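Emp46p (Saccharomyces cerevisiae, PDB 2A6X) acts as a calcium-independent cargo receptor with a lectin-type carbohydrate recognition domain and probably takes part in the secretion of glycoproteins. Local coordinates at residues T126-D131 / S140-A145. The protein carries 1 engineered substitution. Sequence-based numbering, arbitrary orientation.
Sequences TAFLND and SSPYFA. Engineered in segment 126-131: Phe128 (natural residue Tyr).
At the margin of a legume-lectin-type beta sandwich, where a loop feeds into the outermost strand 145-148, Ala127 pairs with Ala145 as an antiparallel hydrogen-bonded pair. Ala127 N donates to Ala145 O at 2.9 Å, whereas Ala127 O accepts from Phe144 N, also at 2.9 Å, the donor nearly in line with the carbonyl bond although the N-H itself is bent away from it (144°). The bridge illustrates how a sandwich sheet is bounded by its last strand: strand 124-131, bonded to strand 111-115 along one edge, pairs along the other with the chain leading into strand 145-148 through Ala127, and a water adds a bridge by accepting from Leu129 N and donating to Pro142 O. Aromatic side chains occupy both faces of the sheet here. On the Phe128 side, Tyr143 CB sits over one face of the engineered Phe128 ring, 3.9 Å from its centroid, while the edge of the Tyr143 ring is directed at that same ring in an offset edge-to-face pair, planes at 89°. Thr126 CG2 lies over one face of the Tyr143 ring in a CH-pi contact, 3.9 Å from that centroid. On the Ala127 side, Phe144, its CG held between backbone N and carbonyl carbon (chi1 73°), reaches its ring across to the strand, between Ala127 and Leu129, so that CZ meets Ala127 CB at 3.7 Å and CE2 meets Leu129 CG at 3.6 Å; Phe182 of the other sheet touches both alanines of the bridge.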
loop_
_atom_site.group_PDB
_atom_site.type_symbol
_atom_site.label_atom_id
_atom_site.label_comp_id
_atom_site.label_asym_id
_atom_site.label_seq_id
_atom_site.Cartn_x
_atom_site.Cartn_y
_atom_site.Cartn_z
ATOM N N THR A 126 -0.720 -3.610 10.370
ATOM C CA THR A 126 0.391 -3.125 11.214
ATOM C C THR A 126 1.163 -2.060 10.467
ATOM O O THR A 126 1.438 -2.229 9.275
ATOM C CB THR A 126 1.317 -4.280 11.713
ATOM O OG1 THR A 126 1.666 -5.182 10.661
ATOM C CG2 THR A 126 0.624 -5.140 12.735
ATOM N N ALA A 127 1.510 -0.970 11.163
ATOM C CA ALA A 127 2.161 0.172 10.541
ATOM C C ALA A 127 3.569 0.337 11.112
ATOM O O ALA A 127 3.744 0.305 12.328
ATOM C CB ALA A 127 1.357 1.423 10.755
ATOM N N PHE A 128 4.533 0.524 10.226
ATOM C CA PHE A 128 5.958 0.549 10.579
ATOM C C PHE A 128 6.626 1.791 9.995
ATOM O O PHE A 128 6.395 2.166 8.845
ATOM C CB PHE A 128 6.706 -0.675 10.030
ATOM C CG PHE A 128 6.160 -1.998 10.467
ATOM C CD1 PHE A 128 6.768 -2.713 11.496
ATOM C CD2 PHE A 128 5.071 -2.567 9.823
ATOM C CE1 PHE A 128 6.248 -3.946 11.899
ATOM C CE2 PHE A 128 4.570 -3.784 10.221
ATOM C CZ PHE A 128 5.171 -4.482 11.249
ATOM N N LEU A 129 7.517 2.394 10.778
ATOM C CA LEU A 129 8.417 3.412 10.288
ATOM C C LEU A 129 9.846 2.888 10.261
ATOM O O LEU A 129 10.262 2.123 11.139
ATOM C CB LEU A 129 8.385 4.617 11.218
ATOM C CG LEU A 129 7.120 5.421 11.214
ATOM C CD1 LEU A 129 7.049 6.312 12.472
ATOM C CD2 LEU A 129 7.041 6.230 9.923
ATOM N N ASN A 130 10.603 3.299 9.255
ATOM C CA ASN A 130 12.042 3.068 9.232
ATOM C C ASN A 130 12.703 4.336 8.705
ATOM O O ASN A 130 12.135 5.017 7.863
ATOM C CB ASN A 130 12.370 1.848 8.365
ATOM C CG ASN A 130 13.762 1.280 8.630
ATOM O OD1 ASN A 130 14.577 1.878 9.334
ATOM N ND2 ASN A 130 14.036 0.106 8.064
ATOM N N ASP A 131 13.881 4.666 9.229
ATOM C CA ASP A 131 14.599 5.887 8.824
ATOM C C ASP A 131 15.812 5.641 7.915
ATOM O O ASP A 131 16.672 6.522 7.760
ATOM C CB ASP A 131 15.010 6.705 10.062
ATOM C CG ASP A 131 15.991 5.971 10.980
ATOM O OD1 ASP A 131 16.368 4.805 10.720
ATOM O OD2 ASP A 131 16.448 6.515 12.007
ATOM N N SER A 140 9.907 -9.092 15.352
ATOM C CA SER A 140 10.045 -8.488 16.687
ATOM C C SER A 140 8.868 -7.566 17.096
ATOM O O SER A 140 8.912 -6.932 18.159
ATOM C CB SER A 140 11.372 -7.717 16.787
ATOM O OG SER A 140 11.255 -6.388 16.288
ATOM N N SER A 141 7.835 -7.483 16.253
ATOM C CA SER A 141 6.654 -6.642 16.514
ATOM C C SER A 141 6.943 -5.156 16.799
ATOM O O SER A 141 6.391 -4.604 17.751
ATOM C CB SER A 141 5.820 -7.234 17.665
ATOM O OG SER A 141 5.346 -8.542 17.351
ATOM N N PRO A 142 7.773 -4.500 15.977
ATOM C CA PRO A 142 8.159 -3.098 16.215
ATOM C C PRO A 142 7.245 -2.048 15.542
ATOM O O PRO A 142 7.665 -0.916 15.320
ATOM C CB PRO A 142 9.540 -3.053 15.585
ATOM C CG PRO A 142 9.379 -3.920 14.380
ATOM C CD PRO A 142 8.467 -5.038 14.792
ATOM N N TYR A 143 6.021 -2.427 15.215
ATOM C CA TYR A 143 5.054 -1.484 14.644
ATOM C C TYR A 143 4.651 -0.386 15.653
ATOM O O TYR A 143 4.623 -0.617 16.883
ATOM C CB TYR A 143 3.819 -2.247 14.107
ATOM C CG TYR A 143 3.236 -3.298 15.038
ATOM C CD1 TYR A 143 2.326 -2.958 16.029
ATOM C CD2 TYR A 143 3.576 -4.648 14.897
ATOM C CE1 TYR A 143 1.799 -3.914 16.868
ATOM C CE2 TYR A 143 3.050 -5.608 15.733
ATOM C CZ TYR A 143 2.157 -5.235 16.717
ATOM O OH TYR A 143 1.609 -6.178 17.573
ATOM N N PHE A 144 4.358 0.813 15.142
ATOM C CA PHE A 144 3.933 1.932 15.979
ATOM C C PHE A 144 2.409 2.004 16.138
ATOM O O PHE A 144 1.900 2.681 17.026
ATOM C CB PHE A 144 4.518 3.269 15.461
ATOM C CG PHE A 144 3.881 3.781 14.199
ATOM C CD1 PHE A 144 2.719 4.538 14.222
ATOM C CD2 PHE A 144 4.446 3.479 12.973
ATOM C CE1 PHE A 144 2.138 4.972 13.018
ATOM C CE2 PHE A 144 3.874 3.929 11.786
ATOM C CZ PHE A 144 2.718 4.666 11.822
ATOM N N ALA A 145 1.685 1.294 15.264
ATOM C CA ALA A 145 0.243 1.278 15.296
ATOM C C ALA A 145 -0.282 0.026 14.624
ATOM O O ALA A 145 0.410 -0.606 13.824
ATOM C CB ALA A 145 -0.329 2.502 14.617
HETATM O O HOH W 1 7.457 1.388 13.590
#